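Local coordinates for protein yeast glycogen phosphorylase (Saccharomyces cerevisiae, PDB 1YGP) that belongs to the carbohydrate phosphorylase family of GT-B fold proteins, binds pyridoxal-5'-phosphate and pairs with a second copy of itself, at residues G109-N114 with D154-A159; C172-M177 with F264-F269; R190-I195 with L279-P284. One frame throughout, in Å; residues are numbered along the deposited sequence.

Interaction 1. Residues G109-N114 with D154-A159; sequences GRALDN and DQEPDA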
ATOM      1  N   GLY A 109       7.751  17.384  -5.389  1.00  7.59           N
ATOM      2  CA  GLY A 109       6.614  18.290  -5.296  1.00  9.16           C
ATOM      3  C   GLY A 109       5.334  17.615  -5.756  1.00  9.65           C
ATOM      4  O   GLY A 109       5.159  16.444  -5.408  1.00 12.92           O
ATOM      5  N   ARG A 110       4.423  18.271  -6.484  1.00 10.12           N
ATOM      6  CA  ARG A 110       3.213  17.620  -6.969  1.00  9.67           C
ATOM      7  C   ARG A 110       3.249  17.523  -8.502  1.00 14.88           C
ATOM      8  O   ARG A 110       3.424  18.489  -9.272  1.00 14.92           O
ATOM      9  CB  ARG A 110       1.985  18.375  -6.641  1.00  7.77           C
ATOM     10  CG  ARG A 110       1.716  18.721  -5.210  1.00 18.55           C
ATOM     11  CD  ARG A 110       0.451  19.596  -5.253  1.00 20.63           C
ATOM     12  NE  ARG A 110      -0.128  19.750  -3.937  1.00 20.38           N
ATOM     13  CZ  ARG A 110      -1.087  20.631  -3.663  1.00 22.27           C
ATOM     14  NH1 ARG A 110      -1.596  21.459  -4.566  1.00 20.99           N
ATOM     15  NH2 ARG A 110      -1.571  20.651  -2.432  1.00 29.89           N
ATOM     16  N   ALA A 111       2.990  16.296  -8.949  1.00 13.24           N
ATOM     17  CA  ALA A 111       3.094  15.964 -10.349  1.00  6.28           C
ATOM     18  C   ALA A 111       2.013  16.384 -11.310  1.00  5.66           C
ATOM     19  O   ALA A 111       2.388  16.753 -12.422  1.00 11.80           O
ATOM     20  CB  ALA A 111       3.248  14.478 -10.482  1.00 13.44           C
ATOM     21  N   LEU A 112       0.714  16.361 -11.007  1.00  2.00           N
ATOM     22  CA  LEU A 112      -0.326  16.711 -11.990  1.00  5.14           C
ATOM     23  C   LEU A 112      -0.170  18.004 -12.784  1.00  4.28           C
ATOM     24  O   LEU A 112      -0.147  17.938 -14.013  1.00  4.74           O
ATOM     25  CB  LEU A 112      -1.748  16.796 -11.355  1.00  7.11           C
ATOM     26  CG  LEU A 112      -3.010  16.212 -12.047  1.00  5.56           C
ATOM     27  CD1 LEU A 112      -4.252  16.763 -11.386  1.00  5.01           C
ATOM     28  CD2 LEU A 112      -3.129  16.646 -13.479  1.00  4.10           C
ATOM     29  N   ASP A 113      -0.034  19.194 -12.204  1.00  4.74           N
ATOM     30  CA  ASP A 113      -0.086  20.375 -13.058  1.00  6.79           C
ATOM     31  C   ASP A 113       1.110  20.508 -13.982  1.00  7.35           C
ATOM     32  O   ASP A 113       1.009  20.945 -15.133  1.00  3.28           O
ATOM     33  CB  ASP A 113      -0.195  21.582 -12.201  1.00  8.31           C
ATOM     34  CG  ASP A 113      -0.730  22.802 -12.903  1.00  9.05           C
ATOM     35  OD1 ASP A 113      -1.399  22.680 -13.925  1.00  8.15           O
ATOM     36  OD2 ASP A 113      -0.484  23.886 -12.381  1.00 17.22           O
ATOM     37  N   ASN A 114       2.245  20.052 -13.452  1.00  5.80           N
ATOM     38  CA  ASN A 114       3.449  19.987 -14.212  1.00  2.98           C
ATOM     39  C   ASN A 114       3.203  19.112 -15.428  1.00  4.83           C
ATOM     40  O   ASN A 114       3.632  19.504 -16.516  1.00  7.28           O
ATOM     41  CB  ASN A 114       4.541  19.428 -13.338  1.00  4.47           C
ATOM     42  CG  ASN A 114       5.898  19.548 -14.013  1.00  7.25           C
ATOM     43  OD1 ASN A 114       6.446  18.541 -14.441  1.00  7.07           O
ATOM     44  ND2 ASN A 114       6.497  20.728 -14.205  1.00  2.85           N
ATOM     45  N   ASP A 154      -5.432  20.505  -5.688  1.00 14.15           N
ATOM     46  CA  ASP A 154      -5.169  20.426  -4.273  1.00 14.20           C
ATOM     47  C   ASP A 154      -5.297  19.066  -3.638  1.00 10.99           C
ATOM     48  O   ASP A 154      -4.911  18.895  -2.482  1.00 15.13           O
ATOM     49  CB  ASP A 154      -6.081  21.354  -3.525  1.00 22.02           C
ATOM     50  CG  ASP A 154      -5.260  22.527  -3.063  1.00 32.92           C
ATOM     51  OD1 ASP A 154      -5.156  23.471  -3.851  1.00 43.88           O
ATOM     52  OD2 ASP A 154      -4.712  22.473  -1.949  1.00 37.35           O
ATOM     53  N   GLN A 155      -5.834  18.071  -4.311  1.00  7.63           N
ATOM     54  CA  GLN A 155      -5.969  16.782  -3.653  1.00  9.80           C
ATOM     55  C   GLN A 155      -4.646  16.037  -3.619  1.00 10.61           C
ATOM     56  O   GLN A 155      -4.561  14.970  -3.008  1.00 17.18           O
ATOM     57  CB  GLN A 155      -6.972  15.889  -4.377  1.00 10.75           C
ATOM     58  CG  GLN A 155      -8.346  16.476  -4.652  1.00  6.23           C
ATOM     59  CD  GLN A 155      -8.926  17.000  -3.376  1.00  6.74           C
ATOM     60  OE1 GLN A 155      -8.984  16.275  -2.390  1.00 11.00           O
ATOM     61  NE2 GLN A 155      -9.345  18.258  -3.336  1.00  9.08           N
ATOM     62  N   GLU A 156      -3.597  16.521  -4.285  1.00 10.36           N
ATOM     63  CA  GLU A 156      -2.400  15.728  -4.454  1.00  6.58           C
ATOM     64  C   GLU A 156      -1.402  15.934  -3.342  1.00  3.61           C
ATOM     65  O   GLU A 156      -1.016  17.060  -3.072  1.00  5.87           O
ATOM     66  CB  GLU A 156      -1.800  16.085  -5.782  1.00  6.93           C
ATOM     67  CG  GLU A 156      -0.720  15.093  -6.122  1.00 12.18           C
ATOM     68  CD  GLU A 156       0.014  15.295  -7.438  1.00 12.53           C
ATOM     69  OE1 GLU A 156      -0.394  16.129  -8.248  1.00 13.12           O
ATOM     70  OE2 GLU A 156       1.009  14.597  -7.631  1.00  9.46           O
ATOM     71  N   PRO A 157      -0.930  14.923  -2.635  1.00  4.61           N
ATOM     72  CA  PRO A 157       0.142  15.076  -1.675  1.00  3.06           C
ATOM     73  C   PRO A 157       1.456  15.263  -2.394  1.00  2.00           C
ATOM     74  O   PRO A 157       1.714  14.636  -3.422  1.00  5.77           O
ATOM     75  CB  PRO A 157       0.057  13.824  -0.846  1.00  2.00           C
ATOM     76  CG  PRO A 157      -0.406  12.819  -1.852  1.00  6.41           C
ATOM     77  CD  PRO A 157      -1.482  13.583  -2.603  1.00  4.36           C
ATOM     78  N   ASP A 158       2.267  16.176  -1.886  1.00  2.00           N
ATOM     79  CA  ASP A 158       3.614  16.361  -2.412  1.00  5.52           C
ATOM     80  C   ASP A 158       4.425  15.086  -2.152  1.00  5.59           C
ATOM     81  O   ASP A 158       4.402  14.563  -1.030  1.00  7.91           O
ATOM     82  CB  ASP A 158       4.345  17.505  -1.715  1.00  9.03           C
ATOM     83  CG  ASP A 158       3.918  18.941  -1.960  1.00  4.40           C
ATOM     84  OD1 ASP A 158       2.716  19.230  -1.907  1.00  7.62           O
ATOM     85  OD2 ASP A 158       4.825  19.756  -2.169  1.00  2.00           O
ATOM     86  N   ALA A 159       5.159  14.585  -3.145  1.00  4.46           N
ATOM     87  CA  ALA A 159       5.927  13.365  -3.006  1.00  2.00           C
ATOM     88  C   ALA A 159       6.955  13.564  -1.927  1.00  2.24           C
ATOM     89  O   ALA A 159       7.741  14.519  -1.983  1.00  7.14           O
ATOM     90  CB  ALA A 159       6.634  13.027  -4.311  1.00  2.00           C
TER

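Interaction 2. Residues C172-M177 with F264-F269; sequences CFVDSM and FPVPGF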
ATOM      1  N   CYS A 172      14.833  19.762 -10.430  1.00  6.93           N
ATOM      2  CA  CYS A 172      14.906  20.699 -11.545  1.00  4.67           C
ATOM      3  C   CYS A 172      15.715  20.125 -12.694  1.00  3.40           C
ATOM      4  O   CYS A 172      15.312  20.195 -13.858  1.00  2.66           O
ATOM      5  CB  CYS A 172      15.545  22.011 -11.090  1.00  5.09           C
ATOM      6  SG  CYS A 172      14.432  23.076 -10.128  1.00 14.72           S
ATOM      7  N   PHE A 173      16.847  19.505 -12.366  1.00  5.03           N
ATOM      8  CA  PHE A 173      17.690  18.860 -13.353  1.00  7.61           C
ATOM      9  C   PHE A 173      16.952  17.795 -14.149  1.00  9.96           C
ATOM     10  O   PHE A 173      16.910  17.865 -15.378  1.00 10.73           O
ATOM     11  CB  PHE A 173      18.867  18.240 -12.667  1.00  4.86           C
ATOM     12  CG  PHE A 173      19.992  19.210 -12.384  1.00  7.14           C
ATOM     13  CD1 PHE A 173      19.780  20.590 -12.323  1.00  9.22           C
ATOM     14  CD2 PHE A 173      21.263  18.685 -12.166  1.00  7.99           C
ATOM     15  CE1 PHE A 173      20.836  21.451 -12.041  1.00  4.01           C
ATOM     16  CE2 PHE A 173      22.308  19.554 -11.885  1.00  9.99           C
ATOM     17  CZ  PHE A 173      22.095  20.931 -11.823  1.00  3.98           C
ATOM     18  N   VAL A 174      16.311  16.854 -13.471  1.00  7.95           N
ATOM     19  CA  VAL A 174      15.519  15.822 -14.110  1.00  8.64           C
ATOM     20  C   VAL A 174      14.554  16.439 -15.137  1.00  6.83           C
ATOM     21  O   VAL A 174      14.491  16.004 -16.301  1.00  9.76           O
ATOM     22  CB  VAL A 174      14.835  15.038 -12.940  1.00  7.88           C
ATOM     23  CG1 VAL A 174      13.649  14.238 -13.392  1.00  3.55           C
ATOM     24  CG2 VAL A 174      15.839  14.031 -12.401  1.00  2.00           C
ATOM     25  N   ASP A 175      13.912  17.546 -14.788  1.00  2.49           N
ATOM     26  CA  ASP A 175      13.029  18.220 -15.731  1.00  3.59           C
ATOM     27  C   ASP A 175      13.796  18.723 -16.971  1.00  6.08           C
ATOM     28  O   ASP A 175      13.419  18.460 -18.131  1.00  4.37           O
ATOM     29  CB  ASP A 175      12.384  19.333 -14.957  1.00  2.33           C
ATOM     30  CG  ASP A 175      11.601  20.335 -15.765  1.00 10.29           C
ATOM     31  OD1 ASP A 175      12.240  21.191 -16.371  1.00 14.70           O
ATOM     32  OD2 ASP A 175      10.371  20.281 -15.768  1.00 18.87           O
ATOM     33  N   SER A 176      14.915  19.426 -16.756  1.00  3.60           N
ATOM     34  CA  SER A 176      15.666  19.988 -17.873  1.00  9.08           C
ATOM     35  C   SER A 176      16.288  18.919 -18.774  1.00  9.11           C
ATOM     36  O   SER A 176      16.304  19.071 -20.006  1.00  9.92           O
ATOM     37  CB  SER A 176      16.756  20.905 -17.352  1.00  5.11           C
ATOM     38  OG  SER A 176      16.165  21.882 -16.503  1.00 15.36           O
ATOM     39  N   MET A 177      16.731  17.798 -18.211  1.00  4.64           N
ATOM     40  CA  MET A 177      17.284  16.739 -19.013  1.00  7.28           C
ATOM     41  C   MET A 177      16.180  16.221 -19.927  1.00 11.01           C
ATOM     42  O   MET A 177      16.406  16.118 -21.138  1.00  9.78           O
ATOM     43  CB  MET A 177      17.813  15.614 -18.123  1.00 11.18           C
ATOM     44  CG  MET A 177      19.249  15.852 -17.647  1.00  9.87           C
ATOM     45  SD  MET A 177      19.786  14.575 -16.479  1.00 14.69           S
ATOM     46  CE  MET A 177      19.612  15.378 -14.926  1.00 11.63           C
ATOM     47  N   PHE A 264       8.769   6.338 -12.254  1.00  7.36           N
ATOM     48  CA  PHE A 264       8.048   7.580 -12.288  1.00 10.79           C
ATOM     49  C   PHE A 264       8.389   8.174 -13.653  1.00  9.79           C
ATOM     50  O   PHE A 264       9.579   8.391 -13.917  1.00 14.14           O
ATOM     51  CB  PHE A 264       8.544   8.440 -11.105  1.00 15.88           C
ATOM     52  CG  PHE A 264       7.882   9.810 -11.084  1.00 21.06           C
ATOM     53  CD1 PHE A 264       8.445  10.874 -11.811  1.00 23.40           C
ATOM     54  CD2 PHE A 264       6.680   9.982 -10.398  1.00 21.04           C
ATOM     55  CE1 PHE A 264       7.793  12.102 -11.854  1.00 21.65           C
ATOM     56  CE2 PHE A 264       6.038  11.218 -10.448  1.00 24.76           C
ATOM     57  CZ  PHE A 264       6.589  12.275 -11.175  1.00 24.31           C
ATOM     58  N   PRO A 265       7.455   8.399 -14.579  1.00  7.65           N
ATOM     59  CA  PRO A 265       7.712   9.043 -15.859  1.00  7.59           C
ATOM     60  C   PRO A 265       8.042  10.530 -15.689  1.00  6.82           C
ATOM     61  O   PRO A 265       7.483  11.164 -14.802  1.00  9.10           O
ATOM     62  CB  PRO A 265       6.434   8.726 -16.628  1.00  6.17           C
ATOM     63  CG  PRO A 265       5.362   8.739 -15.583  1.00  9.24           C
ATOM     64  CD  PRO A 265       6.049   8.043 -14.428  1.00  9.87           C
ATOM     65  N   VAL A 266       8.904  11.160 -16.485  1.00  7.17           N
ATOM     66  CA  VAL A 266       9.278  12.568 -16.319  1.00  6.71           C
ATOM     67  C   VAL A 266       9.133  13.300 -17.661  1.00  5.44           C
ATOM     68  O   VAL A 266       9.931  13.075 -18.579  1.00  3.81           O
ATOM     69  CB  VAL A 266      10.764  12.701 -15.803  1.00  5.98           C
ATOM     70  CG1 VAL A 266      11.101  14.173 -15.705  1.00  3.29           C
ATOM     71  CG2 VAL A 266      10.967  12.077 -14.423  1.00  3.47           C
ATOM     72  N   PRO A 267       8.131  14.170 -17.842  1.00  4.35           N
ATOM     73  CA  PRO A 267       7.914  14.933 -19.055  1.00  5.33           C
ATOM     74  C   PRO A 267       8.889  16.087 -19.139  1.00  7.64           C
ATOM     75  O   PRO A 267       9.401  16.522 -18.099  1.00  5.31           O
ATOM     76  CB  PRO A 267       6.492  15.364 -18.957  1.00  2.00           C
ATOM     77  CG  PRO A 267       6.404  15.699 -17.496  1.00  2.02           C
ATOM     78  CD  PRO A 267       7.178  14.580 -16.824  1.00  2.00           C
ATOM     79  N   GLY A 268       9.068  16.525 -20.398  1.00 13.35           N
ATOM     80  CA  GLY A 268       9.911  17.634 -20.820  1.00 11.43           C
ATOM     81  C   GLY A 268       9.031  18.669 -21.501  1.00 11.94           C
ATOM     82  O   GLY A 268       7.968  18.303 -22.000  1.00 14.42           O
ATOM     83  N   PHE A 269       9.351  19.966 -21.549  1.00 15.75           N
ATOM     84  CA  PHE A 269       8.485  20.978 -22.159  1.00 13.68           C
ATOM     85  C   PHE A 269       8.624  20.935 -23.671  1.00 14.82           C
ATOM     86  O   PHE A 269       9.714  21.005 -24.245  1.00 17.23           O
ATOM     87  CB  PHE A 269       8.880  22.325 -21.612  1.00 10.87           C
ATOM     88  CG  PHE A 269       8.025  23.519 -22.012  1.00 16.69           C
ATOM     89  CD1 PHE A 269       6.746  23.697 -21.464  1.00 16.98           C
ATOM     90  CD2 PHE A 269       8.546  24.483 -22.886  1.00 16.93           C
ATOM     91  CE1 PHE A 269       6.001  24.832 -21.782  1.00  6.79           C
ATOM     92  CE2 PHE A 269       7.801  25.615 -23.196  1.00 11.79           C
ATOM     93  CZ  PHE A 269       6.534  25.783 -22.642  1.00  9.85           C
TER

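Interaction 3. Residues R190-I195 with L279-P284; sequences RYEYGI and LWQARP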
ATOM      1  N   ARG A 190      12.316   5.096  -2.438  1.00  7.78           N
ATOM      2  CA  ARG A 190      10.923   5.444  -2.375  1.00  7.11           C
ATOM      3  C   ARG A 190      10.626   5.459  -0.888  1.00  9.70           C
ATOM      4  O   ARG A 190      10.274   4.438  -0.300  1.00 13.11           O
ATOM      5  CB  ARG A 190      10.129   4.382  -3.096  1.00  3.53           C
ATOM      6  CG  ARG A 190       8.766   4.871  -3.486  1.00 10.15           C
ATOM      7  CD  ARG A 190       7.966   3.721  -4.062  1.00 14.00           C
ATOM      8  NE  ARG A 190       7.399   2.930  -2.991  1.00 19.77           N
ATOM      9  CZ  ARG A 190       6.086   2.772  -2.848  1.00 17.22           C
ATOM     10  NH1 ARG A 190       5.193   3.319  -3.672  1.00  5.57           N
ATOM     11  NH2 ARG A 190       5.658   2.059  -1.821  1.00 21.26           N
ATOM     12  N   TYR A 191      10.796   6.600  -0.231  1.00  8.07           N
ATOM     13  CA  TYR A 191      10.538   6.690   1.189  1.00  3.85           C
ATOM     14  C   TYR A 191       9.055   6.513   1.472  1.00  8.61           C
ATOM     15  O   TYR A 191       8.253   7.210   0.832  1.00 10.40           O
ATOM     16  CB  TYR A 191      11.006   8.030   1.664  1.00  2.00           C
ATOM     17  CG  TYR A 191      12.494   8.189   1.406  1.00  4.79           C
ATOM     18  CD1 TYR A 191      13.423   7.547   2.218  1.00  5.78           C
ATOM     19  CD2 TYR A 191      12.933   8.970   0.341  1.00  6.55           C
ATOM     20  CE1 TYR A 191      14.779   7.692   1.965  1.00  6.96           C
ATOM     21  CE2 TYR A 191      14.290   9.114   0.085  1.00  2.00           C
ATOM     22  CZ  TYR A 191      15.203   8.476   0.895  1.00  2.00           C
ATOM     23  OH  TYR A 191      16.560   8.607   0.648  1.00  9.99           O
ATOM     24  N   GLU A 192       8.622   5.615   2.375  1.00  8.04           N
ATOM     25  CA  GLU A 192       7.190   5.518   2.683  1.00 10.04           C
ATOM     26  C   GLU A 192       6.666   6.732   3.409  1.00 11.59           C
ATOM     27  O   GLU A 192       5.544   7.188   3.186  1.00 14.78           O
ATOM     28  CB  GLU A 192       6.799   4.390   3.611  1.00 10.64           C
ATOM     29  CG  GLU A 192       6.903   2.969   3.113  1.00 22.66           C
ATOM     30  CD  GLU A 192       5.986   2.676   1.943  1.00 29.49           C
ATOM     31  OE1 GLU A 192       4.785   2.469   2.161  1.00 28.97           O
ATOM     32  OE2 GLU A 192       6.504   2.657   0.817  1.00 39.14           O
ATOM     33  N   TYR A 193       7.471   7.242   4.327  1.00 12.69           N
ATOM     34  CA  TYR A 193       6.995   8.279   5.202  1.00 13.51           C
ATOM     35  C   TYR A 193       7.658   9.628   5.081  1.00 12.08           C
ATOM     36  O   TYR A 193       7.494  10.459   5.973  1.00 15.82           O
ATOM     37  CB  TYR A 193       7.106   7.749   6.639  1.00 14.29           C
ATOM     38  CG  TYR A 193       6.364   6.442   6.852  1.00  7.87           C
ATOM     39  CD1 TYR A 193       4.974   6.430   6.880  1.00 11.38           C
ATOM     40  CD2 TYR A 193       7.073   5.259   6.993  1.00 10.57           C
ATOM     41  CE1 TYR A 193       4.280   5.227   7.045  1.00 14.29           C
ATOM     42  CE2 TYR A 193       6.385   4.057   7.156  1.00 16.26           C
ATOM     43  CZ  TYR A 193       4.990   4.044   7.184  1.00 14.27           C
ATOM     44  OH  TYR A 193       4.308   2.858   7.389  1.00 13.57           O
ATOM     45  N   GLY A 194       8.399   9.920   4.025  1.00 13.90           N
ATOM     46  CA  GLY A 194       9.017  11.239   3.882  1.00 12.69           C
ATOM     47  C   GLY A 194      10.166  11.400   4.852  1.00 10.32           C
ATOM     48  O   GLY A 194      10.796  10.396   5.213  1.00 14.47           O
ATOM     49  N   ILE A 195      10.507  12.640   5.214  1.00  6.51           N
ATOM     50  CA  ILE A 195      11.549  12.844   6.213  1.00  6.61           C
ATOM     51  C   ILE A 195      10.760  12.860   7.509  1.00  9.69           C
ATOM     52  O   ILE A 195      11.104  12.155   8.446  1.00 15.98           O
ATOM     53  CB  ILE A 195      12.356  14.188   5.947  1.00  2.00           C
ATOM     54  CG1 ILE A 195      13.511  14.195   6.899  1.00  2.46           C
ATOM     55  CG2 ILE A 195      11.615  15.461   6.212  1.00  2.00           C
ATOM     56  CD1 ILE A 195      14.446  15.412   6.736  1.00  2.00           C
ATOM     57  N   LEU A 279      12.904   4.456  -8.543  1.00  6.49           N
ATOM     58  CA  LEU A 279      13.075   4.528  -7.109  1.00  5.18           C
ATOM     59  C   LEU A 279      13.001   3.089  -6.602  1.00  4.20           C
ATOM     60  O   LEU A 279      12.343   2.262  -7.236  1.00  3.80           O
ATOM     61  CB  LEU A 279      11.959   5.404  -6.549  1.00  5.49           C
ATOM     62  CG  LEU A 279      11.698   6.727  -7.257  1.00  4.54           C
ATOM     63  CD1 LEU A 279      10.220   7.001  -7.206  1.00  5.40           C
ATOM     64  CD2 LEU A 279      12.507   7.841  -6.640  1.00  6.34           C
ATOM     65  N   TRP A 280      13.676   2.751  -5.511  1.00  2.00           N
ATOM     66  CA  TRP A 280      13.685   1.409  -4.995  1.00  2.00           C
ATOM     67  C   TRP A 280      12.947   1.363  -3.679  1.00  2.00           C
ATOM     68  O   TRP A 280      13.063   2.285  -2.869  1.00  3.64           O
ATOM     69  CB  TRP A 280      15.116   0.925  -4.744  1.00  2.00           C
ATOM     70  CG  TRP A 280      16.002   0.937  -5.981  1.00  6.10           C
ATOM     71  CD1 TRP A 280      16.939   1.922  -6.218  1.00  2.00           C
ATOM     72  CD2 TRP A 280      15.902   0.037  -7.002  1.00  4.66           C
ATOM     73  NE1 TRP A 280      17.423   1.647  -7.405  1.00  2.00           N
ATOM     74  CE2 TRP A 280      16.839   0.543  -7.915  1.00  3.96           C
ATOM     75  CE3 TRP A 280      15.154  -1.107  -7.289  1.00  2.00           C
ATOM     76  CZ2 TRP A 280      17.016  -0.109  -9.139  1.00  5.39           C
ATOM     77  CZ3 TRP A 280      15.344  -1.749  -8.515  1.00  4.87           C
ATOM     78  CH2 TRP A 280      16.265  -1.251  -9.436  1.00  2.00           C
ATOM     79  N   GLN A 281      12.216   0.282  -3.429  1.00  5.45           N
ATOM     80  CA  GLN A 281      11.551  -0.008  -2.160  1.00  3.07           C
ATOM     81  C   GLN A 281      12.236  -1.249  -1.621  1.00  2.29           C
ATOM     82  O   GLN A 281      12.482  -2.147  -2.441  1.00  3.26           O
ATOM     83  CB  GLN A 281      10.108  -0.317  -2.404  1.00  7.85           C
ATOM     84  CG  GLN A 281       9.373  -0.961  -1.244  1.00 16.79           C
ATOM     85  CD  GLN A 281       7.917  -1.089  -1.593  1.00 21.97           C
ATOM     86  OE1 GLN A 281       7.143  -0.234  -1.193  1.00 31.77           O
ATOM     87  NE2 GLN A 281       7.463  -2.073  -2.360  1.00 14.90           N
ATOM     88  N   ALA A 282      12.548  -1.358  -0.328  1.00  2.00           N
ATOM     89  CA  ALA A 282      13.204  -2.561   0.164  1.00  2.00           C
ATOM     90  C   ALA A 282      12.184  -3.584   0.580  1.00  2.98           C
ATOM     91  O   ALA A 282      11.206  -3.200   1.224  1.00  9.23           O
ATOM     92  CB  ALA A 282      14.036  -2.317   1.385  1.00  5.58           C
ATOM     93  N   ARG A 283      12.331  -4.859   0.235  1.00  2.89           N
ATOM     94  CA  ARG A 283      11.387  -5.901   0.618  1.00  2.70           C
ATOM     95  C   ARG A 283      12.173  -7.055   1.229  1.00  5.08           C
ATOM     96  O   ARG A 283      13.372  -7.156   0.955  1.00  8.01           O
ATOM     97  CB  ARG A 283      10.610  -6.372  -0.588  1.00  2.00           C
ATOM     98  CG  ARG A 283       9.570  -5.321  -0.996  1.00  3.72           C
ATOM     99  CD  ARG A 283       8.662  -5.919  -2.062  1.00 10.56           C
ATOM    100  NE  ARG A 283       7.845  -4.938  -2.760  1.00 13.74           N
ATOM    101  CZ  ARG A 283       7.262  -5.204  -3.945  1.00 15.06           C
ATOM    102  NH1 ARG A 283       7.394  -6.393  -4.545  1.00 16.17           N
ATOM    103  NH2 ARG A 283       6.583  -4.251  -4.585  1.00  5.10           N
ATOM    104  N   PRO A 284      11.632  -7.857   2.160  1.00  5.09           N
ATOM    105  CA  PRO A 284      12.265  -9.030   2.746  1.00  3.43           C
ATOM    106  C   PRO A 284      12.377 -10.179   1.761  1.00  8.80           C
ATOM    107  O   PRO A 284      11.598 -10.252   0.803  1.00  9.31           O
ATOM    108  CB  PRO A 284      11.396  -9.373   3.900  1.00  4.03           C
ATOM    109  CG  PRO A 284      10.032  -9.002   3.358  1.00  2.00           C
ATOM    110  CD  PRO A 284      10.321  -7.652   2.766  1.00  3.65           C
TER

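Interaction 1. Residues G109-N114 with D154-A159
Arg110 reaches over the loop Asp154-Ala159 and forms a salt-bridge network with Asp154 and Asp158, by the beginning of a helical segment in this GT-B phosphorylase. Followed outward, its CB lies 3.6 Å from Glu156 OE1 and its CG 3.5 Å from Asp158 OD1, while CD passes 3.7 Å from the backbone O of Glu156. The chain stays extended to Arg110 NE, which faces Asp158 OD1 in a salt bridge of 3.5 Å. At the tip, NH1 lies near the CA of Asp154, and Arg110 NH2 makes a long salt bridge of 3.7 Å to Asp154 OD2. Neither carboxylate lies flat with the guanidinium: that of Asp158 is turned by 65° and that of Asp154 by 80°. Asp158 OD1 has a second partner in Ser699 OG.

The carboxylate of Glu156 takes two successive backbone N-H groups, its CG anti to the backbone N (chi1 -169°) and the rest extended. Glu156 OE2 receives Ala111 N at 2.9 Å from above the carboxylate plane, whereas Glu156 OE1 receives Leu112 N at 3.0 Å through its syn lone pair. Farther along the loop, Ala159 N donates to Gly109 O at 2.9 Å.

Interaction 2. Residues C172-M177 with F264-F269
Val266 and Val174 meet where helix 165-179 packs on strand 255-267, a small example of helix-on-sheet packing in the GT-B fold. The segment axes approach to 7.9 Å and their directions differ by 64°, so the helix runs across the strand and touches it over a short distance.

Along the strand, Phe264 comes first. The edge of its ring meets CG2 of Val266 in plane, which borders the valine within its own strand. Pro265 packs on Leu80 and Trp84 of helix 65-94, whereas Val266 points toward helix 165-179; the usual alternation of a strand thus hands consecutive residues to different helices. The branched end of Val266 receives Val174 CG1, which lies 3.4 Å from Val266 CG1 and 3.6 Å from Val266 CG2. The two side chains cross at about a right angle, and in Val174 it is the methyl anti to the backbone N (chi1 161°) that does the touching.

Pro267 has its CB directed away from the helix, but its O comes near Asp175 O. Gly268 follows, its CA 4.5 Å from Asp175 O, with no side chain in between. Asp175 has its CB directed away from the strand, and its OD1 forms a salt bridge with Arg519. At Phe269 the chain is tied to the helix's last turn: Phe269 N is hydrogen-bonded to Thr179 OG1, the hydroxyl that also bonds to Asp175 O.

Interaction 3. Residues R190-I195 with L279-P284
The carbonyl oxygen of Trp280 accepts the backbone N-H of Arg190 at a distance of 2.9 Å between Trp280 O and Arg190 N, with an angle of 156° at the hydrogen. The donor comes from above the carbonyl plane. Arg190 CB lies 3.6 Å from the same oxygen, Trp280 O, and 4.0 Å from Leu279 CB, so the arginine stem rests against the strand before its polar end turns along it. With CG anti to the backbone N (chi1 -161°) and a bend at chi3 (82°), the Arg190 side chain lies alongside that of Gln281, pointing the same way, the guanidinium and amide planes almost perpendicular.

The bond from Arg190 N to Trp280 O carries on the parallel pairing of strands 184-189 and 274-284 in the mixed sheet of the GT-B fold: Trp280 also pairs with Gly188, and Arg190 is the first residue past the shorter strand. Trp280 has its CB directed away from the loop; its indole packs on helix 322-350, where NE1 bonds to Ser339 OG.

Several groups hold the guanidinium. Arg190 NH2 forms a salt bridge of 2.8 Å with Glu192 OE2, although the hydrogen bond within it is weak and bent; NH1 has a salt bridge to Glu220, and Tyr262 adds a cation-pi contact. Such acidic and aromatic partners would probably stabilise the arginine's charge.

In the fold
Interactions 2 and 3 illustrate how one sheet gathers pieces distant in sequence. Interaction 1 closes before interaction 2 opens, while the segments of interactions 2 and 3 alternate along the chain. Strands 255-267 and 274-284, carrying interactions 2 and 3, are neighbours in the same mixed sheet; the centres of these contacts lie about 21 Å apart. Interaction 1, with no strand of its own, is centred about 15 Å from the centre of interaction 2 and about 19 Å from that of interaction 3, and touches the former through Ala111 CB and Phe264 CZ, 4.1 Å apart. Its Asp158 side chain is about 7 Å from pyridoxal-5'-phosphate. Together the contacts run from near the cofactor to residues of interaction 3 that pack on the second subunit.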